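Local atomic coordinates of glycoside hydrolase, GH17 family (PDB entry 6FCG), a protein that probably hydrolyses internal beta-1,3-glucosidic bonds of laminarin, as an endo-laminarinase of glycoside hydrolase family 17. Residues H95-N98 / I99-I103; K173-A176 / S177-V180; I270-A273 / M274-K278; W357-A360 / H361-G364. One frame throughout, in Å; residues are numbered along the deposited sequence.

How the interactions relate
All four contacts are local and follow one another along the chain without nesting or crossing. Interaction 1 lies in the opening turns of helix 95-109, between strands 83-87 and 116-121 of the barrel. Interaction 2 turns the loop that leaves strand 161-168 for helix 182-197. Interaction 3 is formed within helix 266-294, far from interaction 1 on the opposite side of the chain's centre. Interaction 4 closes a beta turn in the long loop between helices 326-342 and 384-388. Although remote in sequence, interactions 1 and 4 come within about 7 Å at their nearest atoms, and Y57 stacks on H95 while meeting W357 edge-to-face.

Interaction 1 of 4, residues H95-N98 / I99-I103; sequences HTSN and ILKAI
T96 O receives two backbone donors from the following turn: L100 N at 3.1 Å, with a nearly straight N-H...O angle of 163°, and I99 N in a weak bond at 3.2 Å. This is the start of helix 95-109, the helical part of a beta-alpha-beta unit whose strands are 83-87 and 116-121. The regular i to i+4 pattern takes in I99 N to H95 O, K101 N to S97 O and A102 N to N98 O. Beside this ladder, the imidazole of H95 stands out across the helix, its CG anti to the backbone N (chi1 177°), and I99 CD1 reaches back over one ring face in a CH-pi interaction, 3.7 Å from the H95 ring centroid. H95 also accepts a hydrogen bond at NE2 from G56 N and stacks on Y57, which ties the helix start to the loop after strand 50-53. An alanine at H95 would remove the ring and would probably leave I99 CD1 without its aromatic cover and G56 N without its acceptor. Further round, T96 OG1 is bonded to N90 O, and on the more exposed side the extended chain of K101 runs past S97, its CE 3.8 Å from S97 OG.

Interaction 2 of 4, residues K173-A176 / S177-V180; sequences KWAA and SYFV
S177 carries the chain from A176 to Y178 within the loop that leads from strand 161-168 of the barrel to helix 182-197, and Y178 N then donates to A175 O at 3.1 Å, almost straight at 172° but from above the carbonyl plane. The phenol meets A175 obliquely, with Y178 CE1 3.8 Å from A175 CB, and its OH reaches N168 O. F179 N is the second donor to A175 O, placed nearly along the C=O axis. With chi1 at 81°, CG of F179 sits between its own backbone N and carbonyl carbon, which turns the ring back over K173. K173 CA stands over the ring centre in a CH-pi contact, 4.1 Å from the F179 centroid, while A175 O lies in the ring plane at the edge, 3.4 Å from F179 CD2. A leucine in place of F179 would lack the flat face and would probably lose both this cover over K173 and the stacking on H136. V180 O is joined to K173 NZ through a water, which donates to V180 O at 2.8 Å and accepts from K173 NZ at 2.7 Å. A175 is also the centre of an inverse gamma turn. Its carbonyl oxygen is shared by Y178 N and F179 N, and the lysine charge is probably screened through the water held by V180 O.

Interaction 3 of 4, residues I270-A273 / M274-K278; sequences IDIA and MNRAK
Two successive turns near the start of the long helix 266-294 make this contact, with a hydrophobic side and a polar side. The backbone runs in alpha-helical fashion: M274 N bonds to I270 O at 2.8 Å and 169°, and N275, R276 and A277 donate in turn to D271 O, I272 O and A273 O. On the buried side I270 and M274 lie side by side and point the same way, with I270 CG2 4.1 Å from M274 CG. M274 bends at chi2 and chi3 and packs on K328, I331 and F332 of helix 326-342, and I270 also touches I331, so the pair joins the two helices. I270 meets L415 of the second subunit as well. The other side belongs to R276. A bend at chi3 (-69°) folds its guanidinium back toward the preceding turn, where I272 O lies over the centre of one face, 4.0 Å above the plane. I272 CG2 crosses against the guanidinium, 3.3 Å from R276 NH1. NH2 makes a salt bridge with E261 and a hydrogen bond to G256 O, and NE has a weak bond to F254 O. The aliphatic side chain of I272 therefore lies against a guanidinium whose NE and NH2 are met by F254, G256 and E261; with a carboxylate and carbonyls around it, the arginine's positive charge is likely to be well compensated.

Interaction 4 of 4, residues W357-A360 / H361-G364; sequences WKDA and HNSG
D359 O and N362 N are the closing pair of a type I beta turn, joined by the one direct hydrogen bond between 357-360 and 361-364. The bond is 3.1 Å long and fairly straight, although the donor stands 54° out of the carbonyl plane. A water adds an indirect link: it donates to D359 OD1 at 2.6 Å and accepts from H361 N at 3.1 Å, so the carboxylate reaches H361 N through this water, which lies in plane at the edge of the H361 ring. The D359 side chain reaches this position with CG anti to its own nitrogen (chi1 -167°). By van der Waals contact the same carboxylate covers the base of N362, whose CB is 3.6 Å from D359 OD1. The two side chains cross here, the carboxylate and amide planes being 73° apart, and the amide group leads on to N313, whose ND2 donates to N362 OD1. D359 and H361 also pack on E425 and K424 of the fourth subunit. G364 shares a backbone bond with N313, and the turn lies in the long loop between helices 326-342 and 384-388, beside the N313 segment that follows strand 301-305.

Interaction 1 of 4, residues H95-N98 / I99-I103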
# COMPACT_ATOMS: atom_id res chain seq x y z
N HIS A 95 37.15 -22.31 -14.36
CA HIS A 95 37.56 -21.06 -13.72
C HIS A 95 38.70 -21.18 -12.69
O HIS A 95 39.69 -20.48 -12.78
CB HIS A 95 36.29 -20.43 -13.14
CG HIS A 95 36.51 -19.17 -12.37
ND1 HIS A 95 36.38 -19.10 -11.00
CD2 HIS A 95 36.77 -17.92 -12.78
CE1 HIS A 95 36.60 -17.87 -10.59
NE2 HIS A 95 36.85 -17.13 -11.65
N THR A 96 38.58 -22.06 -11.70
CA THR A 96 39.56 -22.16 -10.64
C THR A 96 40.89 -22.66 -11.16
O THR A 96 41.94 -22.18 -10.79
CB THR A 96 39.05 -23.09 -9.54
OG1 THR A 96 37.92 -22.45 -8.92
CG2 THR A 96 40.13 -23.43 -8.50
N SER A 97 40.81 -23.70 -11.98
CA SER A 97 41.95 -24.27 -12.67
C SER A 97 42.66 -23.21 -13.51
O SER A 97 43.89 -23.13 -13.53
CB SER A 97 41.46 -25.45 -13.53
OG SER A 97 42.43 -25.88 -14.44
N ASN A 98 41.90 -22.38 -14.20
CA ASN A 98 42.51 -21.32 -14.99
C ASN A 98 43.16 -20.23 -14.14
O ASN A 98 44.15 -19.63 -14.59
CB ASN A 98 41.51 -20.73 -15.98
CG ASN A 98 41.11 -21.72 -17.05
OD1 ASN A 98 41.90 -22.57 -17.45
ND2 ASN A 98 39.91 -21.61 -17.53
N ILE A 99 42.66 -19.98 -12.93
CA ILE A 99 43.28 -19.00 -12.05
C ILE A 99 44.64 -19.52 -11.63
O ILE A 99 45.62 -18.79 -11.63
CB ILE A 99 42.40 -18.69 -10.84
CG1 ILE A 99 41.10 -18.02 -11.33
CG2 ILE A 99 43.11 -17.73 -9.89
CD1 ILE A 99 40.01 -17.93 -10.30
N LEU A 100 44.71 -20.80 -11.31
CA LEU A 100 45.98 -21.42 -10.95
C LEU A 100 46.97 -21.35 -12.11
O LEU A 100 48.13 -20.99 -11.89
CB LEU A 100 45.77 -22.85 -10.47
CG LEU A 100 45.04 -22.98 -9.13
CD1 LEU A 100 44.50 -24.37 -8.90
CD2 LEU A 100 45.94 -22.57 -7.96
N LYS A 101 46.51 -21.59 -13.34
CA LYS A 101 47.38 -21.47 -14.52
C LYS A 101 47.92 -20.06 -14.69
O LYS A 101 49.12 -19.87 -14.98
CB LYS A 101 46.67 -21.92 -15.81
CG LYS A 101 46.62 -23.44 -15.92
CD LYS A 101 45.73 -23.98 -17.04
CE LYS A 101 45.47 -25.45 -16.73
NZ LYS A 101 44.67 -26.12 -17.78
N ALA A 102 47.04 -19.10 -14.48
CA ALA A 102 47.35 -17.70 -14.59
C ALA A 102 48.37 -17.28 -13.56
O ALA A 102 49.30 -16.56 -13.90
CB ALA A 102 46.09 -16.86 -14.42
N ILE A 103 48.18 -17.72 -12.32
CA ILE A 103 49.11 -17.38 -11.26
C ILE A 103 50.46 -18.01 -11.57
O ILE A 103 51.49 -17.35 -11.42
CB ILE A 103 48.61 -17.82 -9.87
CG1 ILE A 103 47.35 -16.99 -9.49
CG2 ILE A 103 49.67 -17.64 -8.79
CD1 ILE A 103 46.65 -17.43 -8.23

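Interaction 2 of 4, residues K173-A176 / S177-V180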
# COMPACT_ATOMS: atom_id res chain seq x y z
N LYS A 173 20.74 -24.20 6.92
CA LYS A 173 19.42 -24.80 6.64
C LYS A 173 18.54 -23.98 5.68
O LYS A 173 17.61 -24.51 5.12
CB LYS A 173 18.65 -25.02 7.92
CG LYS A 173 19.37 -25.83 9.00
CD LYS A 173 19.66 -27.26 8.61
CE LYS A 173 20.17 -28.05 9.80
NZ LYS A 173 20.77 -29.32 9.32
N TRP A 174 18.85 -22.70 5.50
CA TRP A 174 18.19 -21.85 4.53
C TRP A 174 18.74 -21.92 3.10
O TRP A 174 18.16 -21.35 2.20
CB TRP A 174 18.11 -20.38 5.01
CG TRP A 174 19.38 -19.69 5.53
CD1 TRP A 174 19.64 -19.36 6.83
CD2 TRP A 174 20.51 -19.20 4.75
NE1 TRP A 174 20.87 -18.72 6.92
CE2 TRP A 174 21.41 -18.59 5.66
CE3 TRP A 174 20.85 -19.23 3.37
CZ2 TRP A 174 22.59 -18.04 5.25
CZ3 TRP A 174 22.02 -18.67 2.97
CH2 TRP A 174 22.89 -18.10 3.90
N ALA A 175 19.84 -22.63 2.86
CA ALA A 175 20.33 -22.82 1.51
C ALA A 175 19.53 -23.96 0.84
O ALA A 175 20.05 -25.05 0.54
CB ALA A 175 21.82 -23.12 1.51
N ALA A 176 18.27 -23.63 0.53
CA ALA A 176 17.25 -24.60 0.13
C ALA A 176 17.60 -25.39 -1.10
O ALA A 176 17.16 -26.51 -1.27
CB ALA A 176 15.92 -23.90 -0.08
N SER A 177 18.38 -24.81 -1.98
CA SER A 177 18.71 -25.47 -3.23
C SER A 177 19.64 -26.65 -3.11
O SER A 177 19.66 -27.47 -4.04
CB SER A 177 19.32 -24.48 -4.24
OG SER A 177 18.27 -23.81 -4.90
N TYR A 178 20.44 -26.73 -2.05
CA TYR A 178 21.53 -27.74 -2.04
C TYR A 178 22.08 -28.22 -0.70
O TYR A 178 22.98 -29.06 -0.70
CB TYR A 178 22.72 -27.21 -2.86
CG TYR A 178 23.42 -26.00 -2.24
CD1 TYR A 178 22.90 -24.69 -2.36
CD2 TYR A 178 24.62 -26.16 -1.54
CE1 TYR A 178 23.56 -23.61 -1.78
CE2 TYR A 178 25.27 -25.07 -0.97
CZ TYR A 178 24.75 -23.81 -1.09
OH TYR A 178 25.43 -22.77 -0.52
N PHE A 179 21.55 -27.75 0.42
CA PHE A 179 22.24 -27.98 1.68
C PHE A 179 22.30 -29.45 2.06
O PHE A 179 21.45 -30.24 1.68
CB PHE A 179 21.69 -27.11 2.81
CG PHE A 179 20.43 -27.62 3.46
CD1 PHE A 179 20.50 -28.50 4.55
CD2 PHE A 179 19.18 -27.13 3.09
CE1 PHE A 179 19.34 -28.95 5.18
CE2 PHE A 179 18.02 -27.57 3.73
CZ PHE A 179 18.10 -28.48 4.77
N VAL A 180 23.32 -29.77 2.83
CA VAL A 180 23.55 -31.12 3.31
C VAL A 180 23.68 -31.11 4.84
O VAL A 180 23.80 -30.04 5.50
CB VAL A 180 24.83 -31.73 2.62
CG1 VAL A 180 24.57 -31.86 1.15
CG2 VAL A 180 26.11 -30.93 2.93
O HOH W 1 23.06 -28.83 7.96

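Interaction 3 of 4, residues I270-A273 / M274-K278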
# COMPACT_ATOMS: atom_id res chain seq x y z
N ILE A 270 25.92 8.17 10.11
CA ILE A 270 26.39 7.05 9.30
C ILE A 270 27.50 6.28 10.04
O ILE A 270 27.42 5.06 10.14
CB ILE A 270 26.80 7.51 7.88
CG1 ILE A 270 25.54 7.88 7.10
CG2 ILE A 270 27.54 6.40 7.14
CD1 ILE A 270 25.78 8.47 5.74
N ASP A 271 28.51 6.98 10.55
CA ASP A 271 29.60 6.35 11.31
C ASP A 271 29.09 5.45 12.45
O ASP A 271 29.53 4.32 12.59
CB ASP A 271 30.57 7.39 11.88
CG ASP A 271 31.52 7.98 10.82
OD1 ASP A 271 31.78 7.32 9.80
OD2 ASP A 271 32.02 9.12 11.04
N ILE A 272 28.16 5.97 13.24
CA ILE A 272 27.61 5.25 14.40
C ILE A 272 26.84 4.03 13.95
O ILE A 272 26.94 2.97 14.55
CB ILE A 272 26.69 6.17 15.26
CG1 ILE A 272 27.53 7.13 16.07
CG2 ILE A 272 25.78 5.40 16.21
CD1 ILE A 272 26.79 8.37 16.49
N ALA A 273 26.03 4.20 12.90
CA ALA A 273 25.21 3.12 12.41
C ALA A 273 26.08 2.00 11.81
O ALA A 273 25.84 0.82 12.09
CB ALA A 273 24.23 3.62 11.37
N MET A 274 27.07 2.40 11.02
CA MET A 274 28.00 1.46 10.44
C MET A 274 28.88 0.77 11.48
O MET A 274 29.21 -0.41 11.32
CB MET A 274 28.87 2.12 9.36
CG MET A 274 28.12 2.46 8.07
SD MET A 274 27.07 1.13 7.45
CE MET A 274 28.33 -0.05 6.97
N ASN A 275 29.24 1.46 12.55
CA ASN A 275 29.91 0.80 13.65
C ASN A 275 29.07 -0.31 14.28
O ASN A 275 29.59 -1.36 14.64
CB ASN A 275 30.36 1.78 14.72
CG ASN A 275 31.27 1.12 15.74
OD1 ASN A 275 32.48 0.99 15.50
ND2 ASN A 275 30.71 0.68 16.86
N ARG A 276 27.77 -0.10 14.41
CA ARG A 276 26.90 -1.16 14.91
C ARG A 276 26.92 -2.40 13.99
O ARG A 276 26.81 -3.53 14.48
CB ARG A 276 25.46 -0.65 15.13
CG ARG A 276 25.20 -0.03 16.50
CD ARG A 276 23.70 0.25 16.70
NE ARG A 276 23.25 1.34 15.83
CZ ARG A 276 23.24 2.64 16.14
NH1 ARG A 276 23.64 3.08 17.33
NH2 ARG A 276 22.83 3.54 15.25
N ALA A 277 27.02 -2.17 12.68
CA ALA A 277 27.09 -3.24 11.70
C ALA A 277 28.35 -4.06 11.86
O ALA A 277 28.34 -5.29 11.76
CB ALA A 277 27.01 -2.66 10.29
N LYS A 278 29.47 -3.37 12.08
CA LYS A 278 30.74 -4.04 12.35
C LYS A 278 30.63 -4.87 13.62
O LYS A 278 30.97 -6.04 13.64
CB LYS A 278 31.85 -3.02 12.49
CG LYS A 278 33.16 -3.55 13.05
CD LYS A 278 33.66 -2.60 14.12
CE LYS A 278 35.10 -2.92 14.45
NZ LYS A 278 35.63 -2.15 15.61

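Interaction 4 of 4, residues W357-A360 / H361-G364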
# COMPACT_ATOMS: atom_id res chain seq x y z
N TRP A 357 26.79 -12.08 -13.34
CA TRP A 357 26.05 -13.35 -13.55
C TRP A 357 25.22 -13.81 -12.31
O TRP A 357 24.44 -14.74 -12.44
CB TRP A 357 27.02 -14.49 -13.95
CG TRP A 357 28.08 -14.73 -12.93
CD1 TRP A 357 29.31 -14.17 -12.90
CD2 TRP A 357 28.01 -15.59 -11.79
NE1 TRP A 357 30.01 -14.62 -11.81
CE2 TRP A 357 29.23 -15.48 -11.11
CE3 TRP A 357 27.04 -16.45 -11.29
CZ2 TRP A 357 29.50 -16.17 -9.93
CZ3 TRP A 357 27.30 -17.14 -10.12
CH2 TRP A 357 28.53 -16.99 -9.45
N LYS A 358 25.42 -13.20 -11.15
CA LYS A 358 24.89 -13.74 -9.91
C LYS A 358 23.41 -13.50 -9.78
O LYS A 358 22.70 -14.32 -9.21
CB LYS A 358 25.65 -13.18 -8.69
CG LYS A 358 27.02 -13.81 -8.53
CD LYS A 358 28.02 -12.88 -7.84
CE LYS A 358 28.39 -13.22 -6.40
NZ LYS A 358 27.45 -13.98 -5.57
N ASP A 359 22.96 -12.35 -10.26
CA ASP A 359 21.54 -12.07 -10.45
C ASP A 359 21.41 -11.63 -11.92
O ASP A 359 21.25 -10.46 -12.25
CB ASP A 359 21.05 -10.99 -9.45
CG ASP A 359 19.52 -10.87 -9.36
OD1 ASP A 359 18.80 -11.46 -10.20
OD2 ASP A 359 19.06 -10.14 -8.44
N ALA A 360 21.52 -12.63 -12.79
CA ALA A 360 21.67 -12.42 -14.23
C ALA A 360 20.55 -11.58 -14.85
O ALA A 360 20.83 -10.70 -15.63
CB ALA A 360 21.78 -13.76 -14.94
N HIS A 361 19.31 -11.86 -14.47
CA HIS A 361 18.15 -11.20 -15.05
C HIS A 361 17.75 -9.91 -14.37
O HIS A 361 16.74 -9.33 -14.71
CB HIS A 361 16.97 -12.15 -15.10
CG HIS A 361 17.16 -13.25 -16.08
ND1 HIS A 361 17.65 -14.48 -15.73
CD2 HIS A 361 16.95 -13.30 -17.41
CE1 HIS A 361 17.74 -15.25 -16.80
NE2 HIS A 361 17.32 -14.55 -17.84
N ASN A 362 18.52 -9.46 -13.40
CA ASN A 362 18.27 -8.18 -12.75
C ASN A 362 19.57 -7.48 -12.39
O ASN A 362 20.11 -7.70 -11.31
CB ASN A 362 17.42 -8.41 -11.52
CG ASN A 362 17.12 -7.14 -10.76
OD1 ASN A 362 17.38 -6.03 -11.21
ND2 ASN A 362 16.49 -7.30 -9.64
N SER A 363 20.07 -6.62 -13.27
CA SER A 363 21.41 -6.03 -13.05
C SER A 363 21.53 -5.16 -11.81
O SER A 363 22.62 -5.06 -11.26
CB SER A 363 21.90 -5.27 -14.30
OG SER A 363 20.81 -4.59 -14.88
N GLY A 364 20.43 -4.55 -11.37
CA GLY A 364 20.37 -3.79 -10.12
C GLY A 364 20.35 -4.62 -8.84
O GLY A 364 20.39 -4.06 -7.74
O HOH W 2 18.03 -13.19 -12.03